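Long-range contacts in protein STN1 (Saccharomyces cerevisiae, PDB 3K10), which regulates telomere length and protects chromosome ends, inhibiting telomerase loading through CDC13, and is represented here by its C-terminal pair of winged helix-turn-helix motifs: residues 72-77 against 84-89; 90-95 against 133-138; 5-10 against 28-33. One frame throughout, in Å; residues are numbered along the deposited sequence.

Contact 1. Residues 72-77 against 84-89; sequences GLIGLK and FDLLPL
Gly75 and Asp85 pair across the beta hairpin of strands 75-78 and 83-85, the wing of the first winged helix-turn-helix motif. They form an antiparallel hydrogen-bonded pair. Asp85 N gives a short bond of 2.6 Å to Gly75 O, and Gly75 N returns a nearly straight one of 3.2 Å to Asp85 O. Gly75 O also receives a CA-H...O contact from Phe84 CA and lies at the edge of the Phe84 ring, in its plane.

Apolar contacts gather round that ring. Ile74 CD1 sits over one face, 4.0 Å from Phe84 CD1. Leu76 CD1 comes in obliquely, 3.9 Å from Phe84 CE1. Val65 and Arg62 of helix 53-69 also touch the ring. An alanine in place of Phe84 would probably leave Ile74 CD1 and Leu76 CD1 without their shared partner and weaken the wing's hold on helix 53-69.

Beyond the hairpin, helix 87-106 begins. Asp85 OD1 accepts a weak capping bond from Leu87 N. Leu89 has CG anti to its backbone N (chi1 -175°), which lays CD1 beside Leu73, with Leu89 CD1 3.8 Å from Leu73 CB.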
ATOM      1  N   GLY A  72       1.513   8.559  -1.282  1.00 49.47           N
ATOM      2  CA  GLY A  72       0.173   9.049  -1.019  1.00 46.70           C
ATOM      3  C   GLY A  72      -0.823   8.064  -0.439  1.00 46.15           C
ATOM      4  O   GLY A  72      -1.994   8.392  -0.319  1.00 47.61           O
ATOM      5  N   LEU A  73      -0.387   6.870  -0.062  1.00 46.88           N
ATOM      6  CA  LEU A  73      -1.316   5.877   0.475  1.00 47.96           C
ATOM      7  C   LEU A  73      -1.841   6.232   1.868  1.00 49.96           C
ATOM      8  O   LEU A  73      -2.950   5.856   2.234  1.00 50.09           O
ATOM      9  CB  LEU A  73      -0.670   4.491   0.477  1.00 46.93           C
ATOM     10  CG  LEU A  73      -0.294   3.970  -0.922  1.00 47.14           C
ATOM     11  CD1 LEU A  73       0.419   2.622  -0.800  1.00 43.72           C
ATOM     12  CD2 LEU A  73      -1.552   3.829  -1.787  1.00 45.07           C
ATOM     13  N   ILE A  74      -1.035   6.936   2.651  1.00 50.91           N
ATOM     14  CA  ILE A  74      -1.471   7.380   3.964  1.00 53.31           C
ATOM     15  C   ILE A  74      -1.079   8.842   4.028  1.00 53.91           C
ATOM     16  O   ILE A  74      -0.105   9.269   3.391  1.00 54.84           O
ATOM     17  CB  ILE A  74      -0.775   6.640   5.135  1.00 55.49           C
ATOM     18  CG1 ILE A  74       0.732   6.902   5.102  1.00 56.77           C
ATOM     19  CG2 ILE A  74      -1.093   5.153   5.077  1.00 56.82           C
ATOM     20  CD1 ILE A  74       1.461   6.414   6.336  1.00 56.95           C
ATOM     21  N   GLY A  75      -1.844   9.613   4.784  1.00 52.48           N
ATOM     22  CA  GLY A  75      -1.528  11.013   4.900  1.00 51.25           C
ATOM     23  C   GLY A  75      -1.063  11.371   6.287  1.00 51.07           C
ATOM     24  O   GLY A  75      -1.499  10.780   7.276  1.00 50.88           O
ATOM     25  N   LEU A  76      -0.149  12.324   6.362  1.00 50.20           N
ATOM     26  CA  LEU A  76       0.308  12.776   7.651  1.00 51.22           C
ATOM     27  C   LEU A  76      -0.743  13.829   8.010  1.00 53.47           C
ATOM     28  O   LEU A  76      -0.628  14.986   7.619  1.00 53.99           O
ATOM     29  CB  LEU A  76       1.705  13.397   7.542  1.00 49.54           C
ATOM     30  CG  LEU A  76       2.221  14.073   8.819  1.00 48.83           C
ATOM     31  CD1 LEU A  76       1.935  13.179  10.028  1.00 47.98           C
ATOM     32  CD2 LEU A  76       3.709  14.374   8.690  1.00 46.30           C
ATOM     33  N   LYS A  77      -1.780  13.411   8.736  1.00 54.63           N
ATOM     34  CA  LYS A  77      -2.862  14.311   9.118  1.00 53.99           C
ATOM     35  C   LYS A  77      -2.421  15.509   9.939  1.00 53.22           C
ATOM     36  O   LYS A  77      -2.921  16.611   9.740  1.00 51.31           O
ATOM     37  CB  LYS A  77      -3.938  13.561   9.899  1.00 56.37           C
ATOM     38  CG  LYS A  77      -5.155  14.424  10.196  1.00 57.90           C
ATOM     39  CD  LYS A  77      -6.193  13.670  11.015  1.00 61.00           C
ATOM     40  CE  LYS A  77      -7.533  14.386  10.973  1.00 61.37           C
ATOM     41  NZ  LYS A  77      -8.063  14.499   9.568  1.00 60.54           N
ATOM     42  N   PHE A  84      -1.401   9.863  11.415  1.00 47.61           N
ATOM     43  CA  PHE A  84      -1.619   9.541  10.015  1.00 47.50           C
ATOM     44  C   PHE A  84      -3.092   9.335   9.710  1.00 48.02           C
ATOM     45  O   PHE A  84      -3.841   8.797  10.524  1.00 46.38           O
ATOM     46  CB  PHE A  84      -0.840   8.281   9.635  1.00 48.22           C
ATOM     47  CG  PHE A  84       0.632   8.386   9.881  1.00 46.73           C
ATOM     48  CD1 PHE A  84       1.400   9.301   9.174  1.00 46.68           C
ATOM     49  CD2 PHE A  84       1.245   7.594  10.845  1.00 46.03           C
ATOM     50  CE1 PHE A  84       2.759   9.435   9.423  1.00 48.22           C
ATOM     51  CE2 PHE A  84       2.606   7.716  11.105  1.00 47.63           C
ATOM     52  CZ  PHE A  84       3.366   8.641  10.396  1.00 48.87           C
ATOM     53  N   ASP A  85      -3.502   9.774   8.525  1.00 49.74           N
ATOM     54  CA  ASP A  85      -4.885   9.620   8.084  1.00 50.39           C
ATOM     55  C   ASP A  85      -4.971   8.347   7.243  1.00 49.20           C
ATOM     56  O   ASP A  85      -4.497   8.298   6.117  1.00 50.29           O
ATOM     57  CB  ASP A  85      -5.310  10.850   7.282  1.00 50.72           C
ATOM     58  CG  ASP A  85      -6.705  10.732   6.730  1.00 51.63           C
ATOM     59  OD1 ASP A  85      -7.578  10.148   7.416  1.00 50.13           O
ATOM     60  OD2 ASP A  85      -6.923  11.243   5.608  1.00 52.61           O
ATOM     61  N   LEU A  86      -5.574   7.316   7.812  1.00 49.20           N
ATOM     62  CA  LEU A  86      -5.696   6.030   7.147  1.00 50.70           C
ATOM     63  C   LEU A  86      -6.788   5.949   6.078  1.00 51.87           C
ATOM     64  O   LEU A  86      -6.903   4.932   5.370  1.00 51.70           O
ATOM     65  CB  LEU A  86      -5.930   4.948   8.203  1.00 51.12           C
ATOM     66  CG  LEU A  86      -4.892   4.952   9.323  1.00 51.29           C
ATOM     67  CD1 LEU A  86      -5.352   4.044  10.450  1.00 52.27           C
ATOM     68  CD2 LEU A  86      -3.537   4.523   8.767  1.00 49.21           C
ATOM     69  N   LEU A  87      -7.576   7.013   5.945  1.00 50.74           N
ATOM     70  CA  LEU A  87      -8.658   7.018   4.967  1.00 51.93           C
ATOM     71  C   LEU A  87      -8.220   6.963   3.493  1.00 51.70           C
ATOM     72  O   LEU A  87      -8.816   6.236   2.695  1.00 51.60           O
ATOM     73  CB  LEU A  87      -9.562   8.225   5.207  1.00 51.84           C
ATOM     74  CG  LEU A  87     -10.237   8.186   6.577  1.00 53.76           C
ATOM     75  CD1 LEU A  87     -11.086   9.433   6.781  1.00 53.96           C
ATOM     76  CD2 LEU A  87     -11.090   6.928   6.674  1.00 53.41           C
ATOM     77  N   PRO A  88      -7.185   7.732   3.113  1.00 50.40           N
ATOM     78  CA  PRO A  88      -6.740   7.700   1.717  1.00 50.34           C
ATOM     79  C   PRO A  88      -6.456   6.270   1.259  1.00 50.86           C
ATOM     80  O   PRO A  88      -6.692   5.905   0.103  1.00 51.97           O
ATOM     81  CB  PRO A  88      -5.478   8.556   1.740  1.00 48.87           C
ATOM     82  CG  PRO A  88      -5.809   9.573   2.806  1.00 49.63           C
ATOM     83  CD  PRO A  88      -6.401   8.704   3.891  1.00 49.82           C
ATOM     84  N   LEU A  89      -5.963   5.457   2.182  1.00 49.86           N
ATOM     85  CA  LEU A  89      -5.627   4.080   1.874  1.00 50.61           C
ATOM     86  C   LEU A  89      -6.870   3.217   1.757  1.00 50.66           C
ATOM     87  O   LEU A  89      -6.958   2.339   0.892  1.00 50.38           O
ATOM     88  CB  LEU A  89      -4.699   3.510   2.954  1.00 49.89           C
ATOM     89  CG  LEU A  89      -4.155   2.102   2.711  1.00 49.77           C
ATOM     90  CD1 LEU A  89      -3.410   2.030   1.366  1.00 48.08           C
ATOM     91  CD2 LEU A  89      -3.239   1.748   3.863  1.00 50.77           C
TER

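Contact 2. Residues 90-95 against 133-138; sequences KNLFEY and VDVFKE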
ATOM      1  N   LYS A  90      -7.831   3.468   2.637  1.00 51.25           N
ATOM      2  CA  LYS A  90      -9.061   2.704   2.624  1.00 51.38           C
ATOM      3  C   LYS A  90      -9.934   3.071   1.434  1.00 51.24           C
ATOM      4  O   LYS A  90     -10.675   2.238   0.931  1.00 54.52           O
ATOM      5  CB  LYS A  90      -9.819   2.904   3.937  1.00 49.74           C
ATOM      6  CG  LYS A  90      -9.118   2.275   5.130  1.00 51.10           C
ATOM      7  CD  LYS A  90     -10.046   2.198   6.337  1.00 52.54           C
ATOM      8  CE  LYS A  90      -9.381   1.519   7.512  1.00 51.18           C
ATOM      9  NZ  LYS A  90      -8.176   2.279   7.920  1.00 52.92           N
ATOM     10  N   ASN A  91      -9.847   4.312   0.981  1.00 51.53           N
ATOM     11  CA  ASN A  91     -10.641   4.748  -0.159  1.00 51.45           C
ATOM     12  C   ASN A  91     -10.020   4.264  -1.444  1.00 51.97           C
ATOM     13  O   ASN A  91     -10.714   3.879  -2.385  1.00 52.59           O
ATOM     14  CB  ASN A  91     -10.735   6.269  -0.197  1.00 50.47           C
ATOM     15  CG  ASN A  91     -11.603   6.808   0.896  1.00 49.16           C
ATOM     16  OD1 ASN A  91     -12.766   6.435   1.008  1.00 50.93           O
ATOM     17  ND2 ASN A  91     -11.052   7.687   1.711  1.00 48.06           N
ATOM     18  N   LEU A  92      -8.698   4.301  -1.482  1.00 51.64           N
ATOM     19  CA  LEU A  92      -7.988   3.870  -2.653  1.00 50.89           C
ATOM     20  C   LEU A  92      -8.237   2.377  -2.847  1.00 50.33           C
ATOM     21  O   LEU A  92      -8.336   1.911  -3.980  1.00 51.22           O
ATOM     22  CB  LEU A  92      -6.507   4.189  -2.486  1.00 52.97           C
ATOM     23  CG  LEU A  92      -5.694   4.415  -3.766  1.00 56.29           C
ATOM     24  CD1 LEU A  92      -6.507   5.149  -4.815  1.00 55.81           C
ATOM     25  CD2 LEU A  92      -4.447   5.217  -3.415  1.00 56.97           C
ATOM     26  N   PHE A  93      -8.377   1.633  -1.752  1.00 47.84           N
ATOM     27  CA  PHE A  93      -8.628   0.201  -1.857  1.00 47.13           C
ATOM     28  C   PHE A  93     -10.023  -0.042  -2.367  1.00 48.44           C
ATOM     29  O   PHE A  93     -10.248  -0.882  -3.244  1.00 47.71           O
ATOM     30  CB  PHE A  93      -8.479  -0.487  -0.507  1.00 46.98           C
ATOM     31  CG  PHE A  93      -7.309  -1.410  -0.433  1.00 48.33           C
ATOM     32  CD1 PHE A  93      -6.054  -0.937  -0.063  1.00 49.23           C
ATOM     33  CD2 PHE A  93      -7.446  -2.754  -0.781  1.00 47.97           C
ATOM     34  CE1 PHE A  93      -4.944  -1.793  -0.042  1.00 48.51           C
ATOM     35  CE2 PHE A  93      -6.354  -3.609  -0.765  1.00 47.88           C
ATOM     36  CZ  PHE A  93      -5.096  -3.127  -0.394  1.00 48.06           C
ATOM     37  N   GLU A  94     -10.963   0.700  -1.793  1.00 49.46           N
ATOM     38  CA  GLU A  94     -12.369   0.611  -2.153  1.00 50.31           C
ATOM     39  C   GLU A  94     -12.544   0.932  -3.634  1.00 49.78           C
ATOM     40  O   GLU A  94     -13.228   0.204  -4.366  1.00 50.87           O
ATOM     41  CB  GLU A  94     -13.162   1.593  -1.304  1.00 53.87           C
ATOM     42  CG  GLU A  94     -14.662   1.408  -1.372  1.00 60.09           C
ATOM     43  CD  GLU A  94     -15.393   2.414  -0.512  1.00 63.27           C
ATOM     44  OE1 GLU A  94     -15.147   2.437   0.721  1.00 64.40           O
ATOM     45  OE2 GLU A  94     -16.209   3.181  -1.075  1.00 65.68           O
ATOM     46  N   TYR A  95     -11.922   2.025  -4.068  1.00 48.66           N
ATOM     47  CA  TYR A  95     -11.966   2.458  -5.471  1.00 47.41           C
ATOM     48  C   TYR A  95     -11.413   1.343  -6.370  1.00 47.37           C
ATOM     49  O   TYR A  95     -11.940   1.087  -7.456  1.00 45.85           O
ATOM     50  CB  TYR A  95     -11.140   3.742  -5.642  1.00 43.75           C
ATOM     51  CG  TYR A  95     -11.032   4.292  -7.059  1.00 45.50           C
ATOM     52  CD1 TYR A  95     -10.107   3.778  -7.981  1.00 45.45           C
ATOM     53  CD2 TYR A  95     -11.826   5.363  -7.464  1.00 45.98           C
ATOM     54  CE1 TYR A  95      -9.981   4.332  -9.266  1.00 44.80           C
ATOM     55  CE2 TYR A  95     -11.710   5.919  -8.738  1.00 45.26           C
ATOM     56  CZ  TYR A  95     -10.793   5.405  -9.632  1.00 45.70           C
ATOM     57  OH  TYR A  95     -10.704   5.983 -10.883  1.00 45.32           O
ATOM     58  N   VAL A 133      -0.653   1.147  -8.335  1.00 48.01           N
ATOM     59  CA  VAL A 133      -0.385  -0.247  -8.694  1.00 47.74           C
ATOM     60  C   VAL A 133      -0.372  -1.138  -7.456  1.00 47.40           C
ATOM     61  O   VAL A 133      -1.015  -2.179  -7.440  1.00 47.08           O
ATOM     62  CB  VAL A 133       0.973  -0.433  -9.446  1.00 46.47           C
ATOM     63  CG1 VAL A 133       1.103   0.578 -10.573  1.00 41.77           C
ATOM     64  CG2 VAL A 133       2.126  -0.323  -8.476  1.00 48.39           C
ATOM     65  N   ASP A 134       0.346  -0.718  -6.418  1.00 47.78           N
ATOM     66  CA  ASP A 134       0.417  -1.506  -5.202  1.00 47.99           C
ATOM     67  C   ASP A 134      -0.972  -1.790  -4.647  1.00 47.99           C
ATOM     68  O   ASP A 134      -1.210  -2.868  -4.108  1.00 47.90           O
ATOM     69  CB  ASP A 134       1.279  -0.816  -4.136  1.00 49.79           C
ATOM     70  CG  ASP A 134       2.763  -0.750  -4.518  1.00 53.51           C
ATOM     71  OD1 ASP A 134       3.246  -1.654  -5.239  1.00 55.83           O
ATOM     72  OD2 ASP A 134       3.459   0.201  -4.080  1.00 55.45           O
ATOM     73  N   VAL A 135      -1.899  -0.846  -4.773  1.00 47.91           N
ATOM     74  CA  VAL A 135      -3.245  -1.099  -4.263  1.00 45.78           C
ATOM     75  C   VAL A 135      -3.979  -2.051  -5.209  1.00 45.73           C
ATOM     76  O   VAL A 135      -4.577  -3.023  -4.765  1.00 47.08           O
ATOM     77  CB  VAL A 135      -4.058   0.211  -4.065  1.00 46.58           C
ATOM     78  CG1 VAL A 135      -5.509  -0.121  -3.681  1.00 46.54           C
ATOM     79  CG2 VAL A 135      -3.434   1.051  -2.955  1.00 44.86           C
ATOM     80  N   PHE A 136      -3.928  -1.799  -6.512  1.00 45.78           N
ATOM     81  CA  PHE A 136      -4.598  -2.704  -7.447  1.00 47.50           C
ATOM     82  C   PHE A 136      -3.994  -4.103  -7.470  1.00 48.18           C
ATOM     83  O   PHE A 136      -4.698  -5.078  -7.732  1.00 48.89           O
ATOM     84  CB  PHE A 136      -4.594  -2.140  -8.862  1.00 46.17           C
ATOM     85  CG  PHE A 136      -5.723  -1.202  -9.132  1.00 48.02           C
ATOM     86  CD1 PHE A 136      -5.668   0.121  -8.698  1.00 48.28           C
ATOM     87  CD2 PHE A 136      -6.865  -1.645  -9.792  1.00 46.09           C
ATOM     88  CE1 PHE A 136      -6.747   0.998  -8.921  1.00 49.30           C
ATOM     89  CE2 PHE A 136      -7.948  -0.786 -10.019  1.00 48.50           C
ATOM     90  CZ  PHE A 136      -7.892   0.539  -9.584  1.00 48.24           C
ATOM     91  N   LYS A 137      -2.690  -4.190  -7.205  1.00 48.78           N
ATOM     92  CA  LYS A 137      -1.971  -5.460  -7.178  1.00 49.61           C
ATOM     93  C   LYS A 137      -2.576  -6.322  -6.068  1.00 49.90           C
ATOM     94  O   LYS A 137      -2.868  -7.507  -6.257  1.00 48.25           O
ATOM     95  CB  LYS A 137      -0.483  -5.213  -6.862  1.00 50.34           C
ATOM     96  CG  LYS A 137       0.534  -5.459  -7.991  1.00 50.85           C
ATOM     97  CD  LYS A 137       1.861  -4.737  -7.641  1.00 53.23           C
ATOM     98  CE  LYS A 137       3.082  -5.200  -8.458  1.00 53.75           C
ATOM     99  NZ  LYS A 137       2.941  -5.096  -9.946  1.00 52.41           N
ATOM    100  N   GLU A 138      -2.753  -5.714  -4.898  1.00 48.95           N
ATOM    101  CA  GLU A 138      -3.301  -6.440  -3.769  1.00 49.78           C
ATOM    102  C   GLU A 138      -4.748  -6.832  -4.038  1.00 48.90           C
ATOM    103  O   GLU A 138      -5.150  -7.967  -3.763  1.00 48.84           O
ATOM    104  CB  GLU A 138      -3.183  -5.597  -2.491  1.00 52.32           C
ATOM    105  CG  GLU A 138      -3.708  -6.265  -1.206  1.00 55.67           C
ATOM    106  CD  GLU A 138      -3.135  -7.656  -0.965  1.00 57.97           C
ATOM    107  OE1 GLU A 138      -1.899  -7.839  -1.071  1.00 61.72           O
ATOM    108  OE2 GLU A 138      -3.927  -8.572  -0.661  1.00 58.10           O
TER
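Val135 points toward helix 90-95 and meets Phe93 and Leu92 where the two backbones come nearest. The two short axes approach to 9.3 Å, with a crossing angle of -55°. Val135 CG1 lies anti to the backbone N (chi1 174°) and reaches over one face of the Phe93 ring. Val135 CG1 stands 4.0 Å from the Phe93 ring centroid in a CH-pi contact, offset toward the rim on the CD1 side. Val135 CG1 also lies 3.5 Å from Leu92 O and touches Phe93 CA, at the base of the aromatic side chain. The other branch turns to Leu92, with Val135 CG2 4.1 Å from Leu92 CG.

Phe136 starts out facing away from helix 90-95, but its ring swings back. Phe136 CZ comes 4.2 Å from Tyr95 CD1, at the edge of the tyrosine ring. Ala96 and Ile100, further along helix 87-106, also touch Phe136.

Glu138 uses its aliphatic part. Glu138 CG lies at the edge of the Phe93 ring, in plane, 3.5 Å from Phe93 CZ. A bend at chi2 (52°) then leads the carboxylate away from the ring, and OE2 forms a salt bridge with Arg142. The buried stem thus packs on an aromatic edge while the charged end is paired within its own helix.

This apolar crossing joins helices 87-106 and 129-146, part of the helical core of the second winged helix-turn-helix motif.

Contact 3. Residues 5-10 against 28-33; sequences SNLMLI and KEVRSV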
ATOM      1  N   SER A   5       4.465  -3.467   2.152  1.00 80.04           N
ATOM      2  CA  SER A   5       3.235  -4.074   1.642  1.00 76.12           C
ATOM      3  C   SER A   5       2.544  -4.655   2.862  1.00 72.12           C
ATOM      4  O   SER A   5       1.335  -4.492   3.059  1.00 71.10           O
ATOM      5  CB  SER A   5       3.539  -5.202   0.652  1.00 77.00           C
ATOM      6  OG  SER A   5       2.338  -5.807   0.191  1.00 77.17           O
ATOM      7  N   ASN A   6       3.341  -5.327   3.685  1.00 68.32           N
ATOM      8  CA  ASN A   6       2.830  -5.932   4.898  1.00 64.91           C
ATOM      9  C   ASN A   6       2.309  -4.824   5.819  1.00 61.10           C
ATOM     10  O   ASN A   6       1.255  -4.975   6.431  1.00 59.33           O
ATOM     11  CB  ASN A   6       3.926  -6.754   5.589  1.00 65.64           C
ATOM     12  CG  ASN A   6       3.375  -7.994   6.279  1.00 67.83           C
ATOM     13  OD1 ASN A   6       3.944  -8.480   7.261  1.00 70.12           O
ATOM     14  ND2 ASN A   6       2.266  -8.518   5.761  1.00 67.72           N
ATOM     15  N   LEU A   7       3.032  -3.705   5.909  1.00 57.93           N
ATOM     16  CA  LEU A   7       2.572  -2.605   6.751  1.00 54.57           C
ATOM     17  C   LEU A   7       1.352  -1.992   6.098  1.00 52.88           C
ATOM     18  O   LEU A   7       0.408  -1.603   6.778  1.00 52.44           O
ATOM     19  CB  LEU A   7       3.650  -1.534   6.934  1.00 53.80           C
ATOM     20  CG  LEU A   7       3.192  -0.262   7.673  1.00 52.98           C
ATOM     21  CD1 LEU A   7       2.710  -0.623   9.058  1.00 51.57           C
ATOM     22  CD2 LEU A   7       4.328   0.742   7.763  1.00 50.25           C
ATOM     23  N   MET A   8       1.364  -1.925   4.770  1.00 51.59           N
ATOM     24  CA  MET A   8       0.231  -1.369   4.041  1.00 49.48           C
ATOM     25  C   MET A   8      -1.048  -2.086   4.459  1.00 49.64           C
ATOM     26  O   MET A   8      -2.054  -1.454   4.771  1.00 50.55           O
ATOM     27  CB  MET A   8       0.431  -1.505   2.530  1.00 46.04           C
ATOM     28  CG  MET A   8      -0.782  -1.068   1.731  1.00 45.83           C
ATOM     29  SD  MET A   8      -0.476  -0.883  -0.029  1.00 49.60           S
ATOM     30  CE  MET A   8      -0.630  -2.627  -0.592  1.00 45.60           C
ATOM     31  N   LEU A   9      -0.999  -3.410   4.479  1.00 50.11           N
ATOM     32  CA  LEU A   9      -2.156  -4.200   4.864  1.00 49.93           C
ATOM     33  C   LEU A   9      -2.508  -4.030   6.344  1.00 49.73           C
ATOM     34  O   LEU A   9      -3.683  -3.930   6.691  1.00 47.25           O
ATOM     35  CB  LEU A   9      -1.895  -5.666   4.544  1.00 51.73           C
ATOM     36  CG  LEU A   9      -1.549  -5.926   3.080  1.00 53.46           C
ATOM     37  CD1 LEU A   9      -1.568  -7.418   2.823  1.00 55.15           C
ATOM     38  CD2 LEU A   9      -2.565  -5.235   2.186  1.00 54.09           C
ATOM     39  N   ILE A  10      -1.496  -4.005   7.212  1.00 49.84           N
ATOM     40  CA  ILE A  10      -1.734  -3.831   8.640  1.00 50.75           C
ATOM     41  C   ILE A  10      -2.628  -2.607   8.798  1.00 49.85           C
ATOM     42  O   ILE A  10      -3.661  -2.639   9.460  1.00 51.51           O
ATOM     43  CB  ILE A  10      -0.424  -3.566   9.408  1.00 53.43           C
ATOM     44  CG1 ILE A  10       0.529  -4.757   9.275  1.00 55.33           C
ATOM     45  CG2 ILE A  10      -0.735  -3.291  10.878  1.00 51.78           C
ATOM     46  CD1 ILE A  10       0.058  -6.003  10.006  1.00 59.18           C
ATOM     47  N   LYS A  28       1.985  -5.147  17.900  1.00 60.61           N
ATOM     48  CA  LYS A  28       2.812  -6.337  17.765  1.00 62.12           C
ATOM     49  C   LYS A  28       3.166  -6.674  16.313  1.00 62.39           C
ATOM     50  O   LYS A  28       4.337  -6.845  15.976  1.00 63.29           O
ATOM     51  CB  LYS A  28       2.120  -7.531  18.439  1.00 61.29           C
ATOM     52  N   GLU A  29       2.157  -6.770  15.458  1.00 62.42           N
ATOM     53  CA  GLU A  29       2.375  -7.095  14.055  1.00 63.64           C
ATOM     54  C   GLU A  29       3.268  -6.083  13.323  1.00 62.16           C
ATOM     55  O   GLU A  29       3.941  -6.420  12.346  1.00 60.92           O
ATOM     56  CB  GLU A  29       1.024  -7.246  13.338  1.00 65.84           C
ATOM     57  CG  GLU A  29       0.034  -6.096  13.551  1.00 69.75           C
ATOM     58  CD  GLU A  29      -0.516  -6.009  14.975  1.00 71.06           C
ATOM     59  OE1 GLU A  29       0.253  -5.696  15.912  1.00 71.70           O
ATOM     60  OE2 GLU A  29      -1.730  -6.249  15.156  1.00 71.86           O
ATOM     61  N   VAL A  30       3.283  -4.846  13.797  1.00 61.07           N
ATOM     62  CA  VAL A  30       4.112  -3.836  13.167  1.00 60.51           C
ATOM     63  C   VAL A  30       5.569  -4.018  13.598  1.00 59.81           C
ATOM     64  O   VAL A  30       6.487  -3.704  12.851  1.00 59.04           O
ATOM     65  CB  VAL A  30       3.637  -2.405  13.537  1.00 61.82           C
ATOM     66  CG1 VAL A  30       4.403  -1.368  12.717  1.00 60.99           C
ATOM     67  CG2 VAL A  30       2.143  -2.266  13.284  1.00 62.08           C
ATOM     68  N   ARG A  31       5.775  -4.536  14.803  1.00 60.29           N
ATOM     69  CA  ARG A  31       7.128  -4.751  15.318  1.00 60.78           C
ATOM     70  C   ARG A  31       7.825  -5.859  14.514  1.00 60.35           C
ATOM     71  O   ARG A  31       9.025  -5.764  14.210  1.00 57.24           O
ATOM     72  CB  ARG A  31       7.080  -5.110  16.829  1.00 59.11           C
ATOM     73  N   SER A  32       7.060  -6.894  14.160  1.00 59.72           N
ATOM     74  CA  SER A  32       7.584  -8.021  13.384  1.00 60.00           C
ATOM     75  C   SER A  32       8.142  -7.534  12.047  1.00 59.59           C
ATOM     76  O   SER A  32       9.147  -8.038  11.549  1.00 59.42           O
ATOM     77  CB  SER A  32       6.473  -9.036  13.124  1.00 59.80           C
ATOM     78  OG  SER A  32       5.709  -9.256  14.300  1.00 63.00           O
ATOM     79  N   VAL A  33       7.474  -6.538  11.480  1.00 59.31           N
ATOM     80  CA  VAL A  33       7.859  -5.964  10.205  1.00 58.13           C
ATOM     81  C   VAL A  33       9.094  -5.072  10.318  1.00 57.88           C
ATOM     82  O   VAL A  33       9.968  -5.113   9.448  1.00 58.20           O
ATOM     83  CB  VAL A  33       6.684  -5.145   9.611  1.00 58.36           C
ATOM     84  CG1 VAL A  33       7.057  -4.588   8.256  1.00 57.31           C
ATOM     85  CG2 VAL A  33       5.455  -6.022   9.496  1.00 58.21           C
TER
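Ile10 makes the widest contact between helices 5-10 and 28-33, touching two residues of the facing helix. Ile10 CD1 lies against the aliphatic part of Glu29, 3.5 Å from Glu29 CG. Its branch methyl CG2 meets Val30, with Ile10 CG2 3.9 Å from Val30 CG2. The other methyl of Val30 takes Leu7: Val30 CG1 is 4.1 Å from Leu7 CD1. Val30 thus splits its two branches between residues about one helical turn apart. At the other end of the contact, Asn6 OD1 lies 3.6 Å from Val33 CG2, a polar atom beside a methyl.

Torsions place these groups. Glu29 CG stands between its backbone N and carbonyl carbon (chi1 50°), which puts it beside the isoleucine. Leu7 has CG anti to its backbone N (chi1 173°), and its CD1 end comes nearer to Val30 than its CB does.

The axes of helices 5-10 and 28-33 run nearly antiparallel, at 171°, and approach to 10.0 Å. Helix 53-69 covers one side of the pair. Its Leu64 touches both Leu7 and Val33, Leu68 adds to Leu7, and Phe61 packs on Val30. Helices 4-12, 28-44 and 53-69 pack together in the helical part of the first winged helix-turn-helix motif.

Contact 2 is the most buried, its centre about 7 Å from that of the chain; contacts 1 and 3 are partly buried, their centres each about 11 Å out. Contacts 1 and 2 share helix 87-106, and Leu73 CD2 bridges them, 3.6 Å from Val135 CG2. Contact 3 uses other helices but meets both through Met8 and Leu9: Met8 SD lies on Leu73 CD1, and Leu9 CD2 packs against Glu138 CG. Chemistry follows place. Contact 1 combines two backbone hydrogen bonds of the wing with apolar packing. The two helix pairs have side-chain packing alone between their segments, with an aromatic ring central to contact 2 and aliphatic branches to contact 3. Contacts 2 and 3 lie in different winged motifs.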